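Side-chain contacts in DUF5751 domain-containing protein (Sulfolobus tokodaii, PDB 2RBG), which is of unknown function but folds as a parallel beta-sheet with helices packed on its two faces, two such chains making up the assembly: residues D15-Y20 with V50-E55; T8-N13 with R22-D27; L90-D95 with V100-I105. All blocks are in the same frame, centred on the assembly; numbering follows the deposited sequence.

Contact 1 of 3, residues D15-Y20 with V50-E55; sequences DNFENY and VTLIRE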
loop_
_atom_site.group_PDB
_atom_site.type_symbol
_atom_site.label_atom_id
_atom_site.label_comp_id
_atom_site.label_asym_id
_atom_site.label_seq_id
_atom_site.Cartn_x
_atom_site.Cartn_y
_atom_site.Cartn_z
ATOM N N ASP A 15 11.540 14.494 -8.890
ATOM C CA ASP A 15 12.139 13.279 -9.430
ATOM C C ASP A 15 11.203 12.072 -9.381
ATOM O O ASP A 15 11.488 11.042 -9.988
ATOM C CB ASP A 15 13.435 12.951 -8.681
ATOM C CG ASP A 15 13.182 12.371 -7.305
ATOM O OD1 ASP A 15 12.282 12.874 -6.600
ATOM O OD2 ASP A 15 13.891 11.414 -6.921
ATOM N N ASN A 16 10.089 12.203 -8.667
ATOM C CA ASN A 16 9.133 11.107 -8.540
ATOM C C ASN A 16 7.905 11.180 -9.447
ATOM O O ASN A 16 7.134 10.225 -9.508
ATOM C CB ASN A 16 8.651 10.985 -7.089
ATOM C CG ASN A 16 9.591 10.172 -6.223
ATOM O OD1 ASN A 16 10.063 9.110 -6.629
ATOM N ND2 ASN A 16 9.851 10.657 -5.014
ATOM N N PHE A 17 7.718 12.289 -10.154
ATOM C CA PHE A 17 6.541 12.423 -11.013
ATOM C C PHE A 17 6.357 11.326 -12.054
ATOM O O PHE A 17 5.274 10.757 -12.172
ATOM C CB PHE A 17 6.529 13.789 -11.711
ATOM C CG PHE A 17 6.108 14.920 -10.821
ATOM C CD1 PHE A 17 4.920 14.846 -10.098
ATOM C CD2 PHE A 17 6.896 16.061 -10.700
ATOM C CE1 PHE A 17 4.522 15.891 -9.265
ATOM C CE2 PHE A 17 6.508 17.110 -9.872
ATOM C CZ PHE A 17 5.320 17.026 -9.153
ATOM N N GLU A 18 7.404 11.023 -12.812
ATOM C CA GLU A 18 7.291 9.994 -13.835
ATOM C C GLU A 18 6.817 8.658 -13.273
ATOM O O GLU A 18 5.870 8.068 -13.791
ATOM C CB GLU A 18 8.627 9.821 -14.564
ATOM C CG GLU A 18 9.004 11.027 -15.411
ATOM C CD GLU A 18 10.298 10.835 -16.178
ATOM O OE1 GLU A 18 10.379 9.892 -16.995
ATOM O OE2 GLU A 18 11.234 11.633 -15.965
ATOM N N ASN A 19 7.461 8.192 -12.208
ATOM C CA ASN A 19 7.090 6.916 -11.603
ATOM C C ASN A 19 5.693 6.932 -10.990
ATOM O O ASN A 19 4.924 5.982 -11.161
ATOM C CB ASN A 19 8.104 6.508 -10.529
ATOM C CG ASN A 19 9.480 6.228 -11.101
ATOM O OD1 ASN A 19 9.615 5.589 -12.143
ATOM N ND2 ASN A 19 10.514 6.693 -10.407
ATOM N N TYR A 20 5.359 8.002 -10.276
ATOM C CA TYR A 20 4.044 8.081 -9.654
ATOM C C TYR A 20 2.888 8.230 -10.634
ATOM O O TYR A 20 1.813 7.692 -10.393
ATOM C CB TYR A 20 3.984 9.215 -8.627
ATOM C CG TYR A 20 4.473 8.817 -7.248
ATOM C CD1 TYR A 20 5.821 8.543 -7.016
ATOM C CD2 TYR A 20 3.589 8.730 -6.173
ATOM C CE1 TYR A 20 6.276 8.199 -5.744
ATOM C CE2 TYR A 20 4.031 8.388 -4.897
ATOM C CZ TYR A 20 5.382 8.126 -4.691
ATOM O OH TYR A 20 5.837 7.819 -3.427
ATOM N N VAL A 50 4.058 18.563 -17.384
ATOM C CA VAL A 50 3.544 17.879 -18.564
ATOM C C VAL A 50 4.677 17.262 -19.373
ATOM O O VAL A 50 4.507 16.221 -20.004
ATOM C CB VAL A 50 2.749 18.849 -19.463
ATOM C CG1 VAL A 50 2.216 18.114 -20.679
ATOM C CG2 VAL A 50 1.602 19.466 -18.671
ATOM N N THR A 51 5.834 17.915 -19.360
ATOM C CA THR A 51 6.991 17.407 -20.083
ATOM C C THR A 51 7.488 16.136 -19.394
ATOM O O THR A 51 7.779 15.137 -20.052
ATOM C CB THR A 51 8.119 18.453 -20.118
ATOM O OG1 THR A 51 7.697 19.569 -20.913
ATOM C CG2 THR A 51 9.392 17.860 -20.710
ATOM N N LEU A 52 7.567 16.172 -18.067
ATOM C CA LEU A 52 8.024 15.015 -17.303
ATOM C C LEU A 52 7.103 13.803 -17.421
ATOM O O LEU A 52 7.571 12.667 -17.508
ATOM C CB LEU A 52 8.173 15.377 -15.821
ATOM C CG LEU A 52 9.317 16.311 -15.423
ATOM C CD1 LEU A 52 9.239 16.608 -13.932
ATOM C CD2 LEU A 52 10.649 15.663 -15.770
ATOM N N ILE A 53 5.795 14.034 -17.424
ATOM C CA ILE A 53 4.846 12.927 -17.498
ATOM C C ILE A 53 4.272 12.682 -18.889
ATOM O O ILE A 53 3.278 11.971 -19.036
ATOM C CB ILE A 53 3.672 13.138 -16.519
ATOM C CG1 ILE A 53 2.836 14.342 -16.952
ATOM C CG2 ILE A 53 4.205 13.344 -15.109
ATOM C CD1 ILE A 53 1.586 14.548 -16.122
ATOM N N ARG A 54 4.904 13.257 -19.906
ATOM C CA ARG A 54 4.438 13.098 -21.281
ATOM C C ARG A 54 4.142 11.645 -21.643
ATOM O O ARG A 54 3.091 11.346 -22.208
ATOM C CB ARG A 54 5.472 13.654 -22.264
ATOM C CG ARG A 54 5.044 13.545 -23.722
ATOM C CD ARG A 54 6.165 13.923 -24.679
ATOM N NE ARG A 54 7.338 13.064 -24.520
ATOM C CZ ARG A 54 8.471 13.443 -23.937
ATOM N NH1 ARG A 54 9.483 12.590 -23.834
ATOM N NH2 ARG A 54 8.601 14.677 -23.467
ATOM N N GLU A 55 5.069 10.748 -21.320
ATOM C CA GLU A 55 4.902 9.330 -21.631
ATOM C C GLU A 55 3.676 8.729 -20.953
ATOM O O GLU A 55 2.932 7.960 -21.564
ATOM C CB GLU A 55 6.157 8.551 -21.222
ATOM C CG GLU A 55 6.127 7.074 -21.580
ATOM C CD GLU A 55 5.852 6.831 -23.052
ATOM O OE1 GLU A 55 6.379 7.592 -23.891
ATOM O OE2 GLU A 55 5.117 5.872 -23.371
#
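The first turn of helix 17-31 packs here against the break between helices 46-52 and 54-59, where Phe-17 and Glu-18 meet Leu-52 and Ile-53. The backbones come nearest at Glu-18 and Ile-53, whose CA atoms are 5.3 Å apart. On the buried side, Phe-17 brings its CB to within 4.1 Å of Ile-53 CG2. Its ring meets Leu-52 obliquely, with Phe-17 CD2 4.0 Å from Leu-52 CD1. Ile-53 leaves helical geometry after one helix and occupies the N-cap position of the next. Its CG1 stands between backbone N and carbonyl carbon (chi1 66°), while the CG2 branch lies anti to the carbonyl carbon and supplies the methyl for Phe-17. Val-12 and Thr-42 are further neighbours of the Phe-17 side chain. The exposed side belongs to Glu-18. With CG anti to its own carbonyl carbon (chi1 -68°) and the chain extended beyond, it crosses Leu-52 at about a right angle, placing Glu-18 CG 3.0 Å from Leu-52 O, a tight C-H to carbonyl contact, and its OE2 reaches 4.1 Å from Leu-52 CD2. A glutamate suits this edge because its CG can lie against the neighbouring backbone while the carboxylate stays near solvent. No hydrogen bond spans the two segments, so the junction probably rests on apolar packing and fit, and the carboxylate, close to a carbonyl oxygen, probably adds no attraction.

Contact 2 of 3, residues T8-N13 with R22-D27; sequences TLISVN and RKIFLD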
loop_
_atom_site.group_PDB
_atom_site.type_symbol
_atom_site.label_atom_id
_atom_site.label_comp_id
_atom_site.label_asym_id
_atom_site.label_seq_id
_atom_site.Cartn_x
_atom_site.Cartn_y
_atom_site.Cartn_z
ATOM N N THR A 8 -7.885 12.607 -7.777
ATOM C CA THR A 8 -6.517 12.150 -7.562
ATOM C C THR A 8 -5.692 13.265 -6.939
ATOM O O THR A 8 -5.623 14.372 -7.475
ATOM C CB THR A 8 -5.859 11.706 -8.889
ATOM O OG1 THR A 8 -6.515 10.526 -9.376
ATOM C CG2 THR A 8 -4.381 11.396 -8.681
ATOM N N LEU A 9 -5.088 12.969 -5.792
ATOM C CA LEU A 9 -4.261 13.935 -5.090
ATOM C C LEU A 9 -2.840 13.395 -5.033
ATOM O O LEU A 9 -2.626 12.231 -4.689
ATOM C CB LEU A 9 -4.776 14.144 -3.663
ATOM C CG LEU A 9 -6.267 14.453 -3.509
ATOM C CD1 LEU A 9 -6.591 14.654 -2.033
ATOM C CD2 LEU A 9 -6.624 15.693 -4.311
ATOM N N ILE A 10 -1.872 14.238 -5.371
ATOM C CA ILE A 10 -0.480 13.817 -5.334
ATOM C C ILE A 10 0.464 14.929 -4.919
ATOM O O ILE A 10 0.330 16.076 -5.343
ATOM C CB ILE A 10 -0.013 13.261 -6.707
ATOM C CG1 ILE A 10 1.482 12.922 -6.650
ATOM C CG2 ILE A 10 -0.289 14.286 -7.811
ATOM C CD1 ILE A 10 1.987 12.120 -7.855
ATOM N N SER A 11 1.412 14.575 -4.061
ATOM C CA SER A 11 2.426 15.507 -3.607
ATOM C C SER A 11 3.722 14.715 -3.477
ATOM O O SER A 11 3.887 13.922 -2.552
ATOM C CB SER A 11 2.050 16.121 -2.260
ATOM O OG SER A 11 3.003 17.103 -1.889
ATOM N N VAL A 12 4.622 14.919 -4.431
ATOM C CA VAL A 12 5.910 14.236 -4.441
ATOM C C VAL A 12 6.986 15.181 -4.950
ATOM O O VAL A 12 6.683 16.234 -5.510
ATOM C CB VAL A 12 5.900 12.996 -5.375
ATOM C CG1 VAL A 12 4.919 11.958 -4.859
ATOM C CG2 VAL A 12 5.543 13.414 -6.799
ATOM N N ASN A 13 8.243 14.799 -4.745
ATOM C CA ASN A 13 9.367 15.592 -5.220
ATOM C C ASN A 13 9.373 15.447 -6.740
ATOM O O ASN A 13 8.851 14.468 -7.272
ATOM C CB ASN A 13 10.676 15.062 -4.628
ATOM C CG ASN A 13 10.749 15.243 -3.124
ATOM O OD1 ASN A 13 10.684 16.364 -2.617
ATOM N ND2 ASN A 13 10.889 14.136 -2.400
ATOM N N ARG A 22 2.672 6.888 -13.395
ATOM C CA ARG A 22 2.463 5.576 -13.981
ATOM C C ARG A 22 1.487 4.848 -13.052
ATOM O O ARG A 22 0.596 4.130 -13.505
ATOM C CB ARG A 22 3.791 4.816 -14.078
ATOM C CG ARG A 22 3.661 3.426 -14.683
ATOM C CD ARG A 22 5.010 2.731 -14.851
ATOM N NE ARG A 22 5.813 3.284 -15.942
ATOM C CZ ARG A 22 6.944 2.733 -16.378
ATOM N NH1 ARG A 22 7.397 1.619 -15.813
ATOM N NH2 ARG A 22 7.621 3.285 -17.377
ATOM N N LYS A 23 1.650 5.053 -11.747
ATOM C CA LYS A 23 0.771 4.428 -10.761
ATOM C C LYS A 23 -0.638 5.006 -10.857
ATOM O O LYS A 23 -1.627 4.277 -10.811
ATOM C CB LYS A 23 1.294 4.657 -9.339
ATOM C CG LYS A 23 2.601 3.958 -9.000
ATOM C CD LYS A 23 2.946 4.169 -7.525
ATOM C CE LYS A 23 4.128 3.317 -7.101
ATOM N NZ LYS A 23 3.825 1.863 -7.235
ATOM N N ILE A 24 -0.723 6.327 -10.982
ATOM C CA ILE A 24 -2.014 6.990 -11.069
ATOM C C ILE A 24 -2.917 6.373 -12.130
ATOM O O ILE A 24 -4.066 6.043 -11.857
ATOM C CB ILE A 24 -1.841 8.496 -11.369
ATOM C CG1 ILE A 24 -1.241 9.189 -10.140
ATOM C CG2 ILE A 24 -3.189 9.121 -11.745
ATOM C CD1 ILE A 24 -0.855 10.635 -10.369
ATOM N N PHE A 25 -2.401 6.207 -13.341
ATOM C CA PHE A 25 -3.230 5.649 -14.400
ATOM C C PHE A 25 -3.546 4.168 -14.226
ATOM O O PHE A 25 -4.600 3.705 -14.662
ATOM C CB PHE A 25 -2.602 5.957 -15.762
ATOM C CG PHE A 25 -2.723 7.411 -16.148
ATOM C CD1 PHE A 25 -3.973 7.966 -16.424
ATOM C CD2 PHE A 25 -1.607 8.239 -16.166
ATOM C CE1 PHE A 25 -4.108 9.325 -16.708
ATOM C CE2 PHE A 25 -1.729 9.602 -16.446
ATOM C CZ PHE A 25 -2.985 10.144 -16.717
ATOM N N LEU A 26 -2.653 3.423 -13.581
ATOM C CA LEU A 26 -2.914 2.011 -13.325
ATOM C C LEU A 26 -4.139 1.944 -12.410
ATOM O O LEU A 26 -5.060 1.159 -12.629
ATOM C CB LEU A 26 -1.728 1.354 -12.610
ATOM C CG LEU A 26 -0.779 0.451 -13.402
ATOM C CD1 LEU A 26 -0.055 1.262 -14.433
ATOM C CD2 LEU A 26 0.221 -0.198 -12.461
ATOM N N ASP A 27 -4.146 2.789 -11.384
ATOM C CA ASP A 27 -5.245 2.808 -10.432
ATOM C C ASP A 27 -6.537 3.359 -11.023
ATOM O O ASP A 27 -7.617 2.826 -10.765
ATOM C CB ASP A 27 -4.852 3.598 -9.180
ATOM C CG ASP A 27 -3.790 2.888 -8.359
ATOM O OD1 ASP A 27 -3.873 1.647 -8.235
ATOM O OD2 ASP A 27 -2.884 3.564 -7.832
#
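Ile-24 on helix 17-31 faces two side chains of strand 6-11, Thr-8 and Ile-10, and meets each at a different angle. Against Thr-8 it lies obliquely, so that several of its carbons gather round one methyl: Thr-8 CG2 is 4.0 Å from both Ile-24 CD1 and Ile-24 CG2, and 4.1 Å from Ile-24 CG1. With OG1 of the threonine anti to the carbonyl carbon (chi1 -67°), CG2 falls anti to the backbone N and faces the helix. OG1, beside the backbone N, hydrogen-bonds with Thr-36 OG1 of strand 35-41. Threonine thus fits a buried position twice over, with a methyl for the helix and a satisfied hydroxyl for the neighbouring strand. Ile-10 comes at about a right angle instead. Its chain is stretched out from the strand, with CG1 placed opposite the backbone N (chi1 176°), and only the methyl ends meet, Ile-10 CD1 lying 4.1 Å from Ile-24 CD1. The beta-branched residues suit the strand, and the long isoleucine arm spans the gap to the helix. Cutting Ile-24 back to an alanine would remove CG1, CG2 and CD1 and would probably open a gap between helix and sheet, leaving the methyls of Thr-8 and Ile-10 without this partner. The contact belongs to the beta-alpha-beta unit of strand 6-11, helix 17-31 and strand 35-41. Ile-24 also rests on Tyr-93 of strand 89-94, and Tyr-20, one turn earlier on the helix, packs on Ile-10.

Contact 3 of 3, residues L90-D95 with V100-I105; sequences LLVYCD and VFMSKI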
loop_
_atom_site.group_PDB
_atom_site.type_symbol
_atom_site.label_atom_id
_atom_site.label_comp_id
_atom_site.label_asym_id
_atom_site.label_seq_id
_atom_site.Cartn_x
_atom_site.Cartn_y
_atom_site.Cartn_z
ATOM N N LEU A 90 -11.481 8.229 -4.687
ATOM C CA LEU A 90 -10.298 8.955 -4.239
ATOM C C LEU A 90 -8.999 8.164 -4.348
ATOM O O LEU A 90 -8.942 6.999 -3.961
ATOM C CB LEU A 90 -10.485 9.389 -2.784
ATOM C CG LEU A 90 -9.304 10.079 -2.098
ATOM C CD1 LEU A 90 -9.049 11.432 -2.749
ATOM C CD2 LEU A 90 -9.604 10.254 -0.616
ATOM N N LEU A 91 -7.965 8.816 -4.872
ATOM C CA LEU A 91 -6.631 8.228 -4.996
ATOM C C LEU A 91 -5.667 9.208 -4.340
ATOM O O LEU A 91 -5.727 10.413 -4.603
ATOM C CB LEU A 91 -6.253 8.022 -6.465
ATOM C CG LEU A 91 -6.997 6.898 -7.193
ATOM C CD1 LEU A 91 -6.629 6.908 -8.674
ATOM C CD2 LEU A 91 -6.636 5.553 -6.562
ATOM N N VAL A 92 -4.786 8.698 -3.485
ATOM C CA VAL A 92 -3.831 9.545 -2.775
ATOM C C VAL A 92 -2.392 9.066 -2.945
ATOM O O VAL A 92 -2.101 7.887 -2.743
ATOM C CB VAL A 92 -4.163 9.586 -1.262
ATOM C CG1 VAL A 92 -3.100 10.372 -0.512
ATOM C CG2 VAL A 92 -5.539 10.208 -1.049
ATOM N N TYR A 93 -1.499 9.988 -3.298
ATOM C CA TYR A 93 -0.085 9.658 -3.490
ATOM C C TYR A 93 0.857 10.694 -2.893
ATOM O O TYR A 93 0.625 11.898 -3.005
ATOM C CB TYR A 93 0.244 9.553 -4.978
ATOM C CG TYR A 93 -0.656 8.631 -5.752
ATOM C CD1 TYR A 93 -0.346 7.279 -5.900
ATOM C CD2 TYR A 93 -1.831 9.109 -6.327
ATOM C CE1 TYR A 93 -1.189 6.426 -6.605
ATOM C CE2 TYR A 93 -2.675 8.271 -7.027
ATOM C CZ TYR A 93 -2.352 6.930 -7.165
ATOM O OH TYR A 93 -3.196 6.106 -7.871
ATOM N N CYS A 94 1.934 10.216 -2.281
ATOM C CA CYS A 94 2.940 11.103 -1.709
ATOM C C CYS A 94 4.214 10.315 -1.448
ATOM O O CYS A 94 4.219 9.082 -1.527
ATOM C CB CYS A 94 2.454 11.705 -0.381
ATOM S SG CYS A 94 2.642 10.625 1.082
ATOM N N ASP A 95 5.303 11.030 -1.180
ATOM C CA ASP A 95 6.557 10.386 -0.815
ATOM C C ASP A 95 6.821 10.837 0.623
ATOM O O ASP A 95 6.086 11.668 1.154
ATOM C CB ASP A 95 7.722 10.764 -1.751
ATOM C CG ASP A 95 7.747 12.234 -2.129
ATOM O OD1 ASP A 95 7.197 13.071 -1.388
ATOM O OD2 ASP A 95 8.350 12.548 -3.181
ATOM N N VAL A 100 3.533 14.185 5.694
ATOM C CA VAL A 100 2.848 14.969 6.719
ATOM C C VAL A 100 1.871 15.931 6.045
ATOM O O VAL A 100 0.723 16.068 6.466
ATOM C CB VAL A 100 3.849 15.787 7.568
ATOM C CG1 VAL A 100 3.095 16.697 8.532
ATOM C CG2 VAL A 100 4.759 14.846 8.342
ATOM N N PHE A 101 2.337 16.582 4.987
ATOM C CA PHE A 101 1.512 17.521 4.241
ATOM C C PHE A 101 0.275 16.839 3.659
ATOM O O PHE A 101 -0.856 17.251 3.925
ATOM C CB PHE A 101 2.325 18.143 3.109
ATOM C CG PHE A 101 1.525 19.035 2.206
ATOM C CD1 PHE A 101 0.970 20.218 2.686
ATOM C CD2 PHE A 101 1.329 18.697 0.873
ATOM C CE1 PHE A 101 0.231 21.052 1.851
ATOM C CE2 PHE A 101 0.592 19.521 0.027
ATOM C CZ PHE A 101 0.042 20.703 0.517
HETATM N N MSE A 102 0.489 15.797 2.863
HETATM C CA MSE A 102 -0.625 15.087 2.246
HETATM C C MSE A 102 -1.584 14.482 3.266
HETATM O O MSE A 102 -2.800 14.503 3.068
HETATM C CB MSE A 102 -0.109 13.991 1.310
HETATM C CG MSE A 102 -1.213 13.204 0.615
HETATM SE SE MSE A 102 -2.445 14.341 -0.372
HETATM C CE MSE A 102 -1.311 14.753 -1.841
ATOM N N SER A 103 -1.046 13.947 4.359
ATOM C CA SER A 103 -1.890 13.346 5.387
ATOM C C SER A 103 -2.864 14.366 5.966
ATOM O O SER A 103 -4.017 14.042 6.250
ATOM C CB SER A 103 -1.030 12.760 6.512
ATOM O OG SER A 103 -0.281 11.651 6.050
ATOM N N LYS A 104 -2.401 15.600 6.133
ATOM C CA LYS A 104 -3.250 16.654 6.676
ATOM C C LYS A 104 -4.373 16.994 5.699
ATOM O O LYS A 104 -5.524 17.171 6.102
ATOM C CB LYS A 104 -2.419 17.904 6.972
ATOM C CG LYS A 104 -3.220 19.060 7.553
ATOM C CD LYS A 104 -2.311 20.201 8.004
ATOM C CE LYS A 104 -1.454 20.730 6.860
ATOM N NZ LYS A 104 -0.576 21.861 7.283
ATOM N N ILE A 105 -4.035 17.083 4.414
ATOM C CA ILE A 105 -5.026 17.392 3.388
ATOM C C ILE A 105 -6.114 16.319 3.385
ATOM O O ILE A 105 -7.304 16.632 3.351
ATOM C CB ILE A 105 -4.382 17.460 1.980
ATOM C CG1 ILE A 105 -3.398 18.629 1.912
ATOM C CG2 ILE A 105 -5.460 17.635 0.913
ATOM C CD1 ILE A 105 -2.728 18.786 0.562
#
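Apolar contacts dominate where Met-102, present as selenomethionine, reaches from helix 99-107 to Val-92 and Cys-94 on strand 89-94. Met-102 CG lies 3.6 Å from Val-92 CG1, with SE of Met-102 4.0 Å from the same methyl, as the two side chains lie alongside one another, pointing opposite ways. Nearer the backbone, Met-102 CB touches Cys-94 CB at 3.8 Å. The helix follows its strand after a short turn and runs back along it, at 159° between their directions and 8.7 Å between the axes of the short segments. It is part of the connection to strand 117-121, a beta-alpha-beta crossover in the parallel sheet. A methyl-to-carbonyl contact comes next: the chain bends at chi2 (55°) and chi3 (74°), bringing Met-102 CE to 3.6 Å from Tyr-93 O. A flexible, unbranched residue suits a place where its end must fold over the strand backbone. The covalent link is the disulfide from Cys-94 SG to Cys-122, just beyond strand 117-121; Met-102 touches Cys-122 as well, and Ser-11 of strand 6-11 lies beside its side chain.

Contacts 1 and 2 share helix 17-31 and interlock along the chain, their segments alternating; contact 3 follows both. Centres lie about 10 Å apart for contacts 1 and 2 and for contacts 2 and 3, and about 18 Å for contacts 1 and 3. Strands 6-11 and 89-94 are neighbours in the five-stranded parallel sheet, whose order 3-2-1-4-5 resembles the first five strands of Rossmann-like folds, and the helices following them pack on opposite faces. Hydrogen bonds join the hydrophobic layers: Tyr-20 OH to Cys-94 O, and Asp-95 OD2 to Asn-13 N and Asn-16 ND2, gather at the strands' C-terminal ends, while Asp-27 OD2 to Tyr-93 OH sits further along the helix.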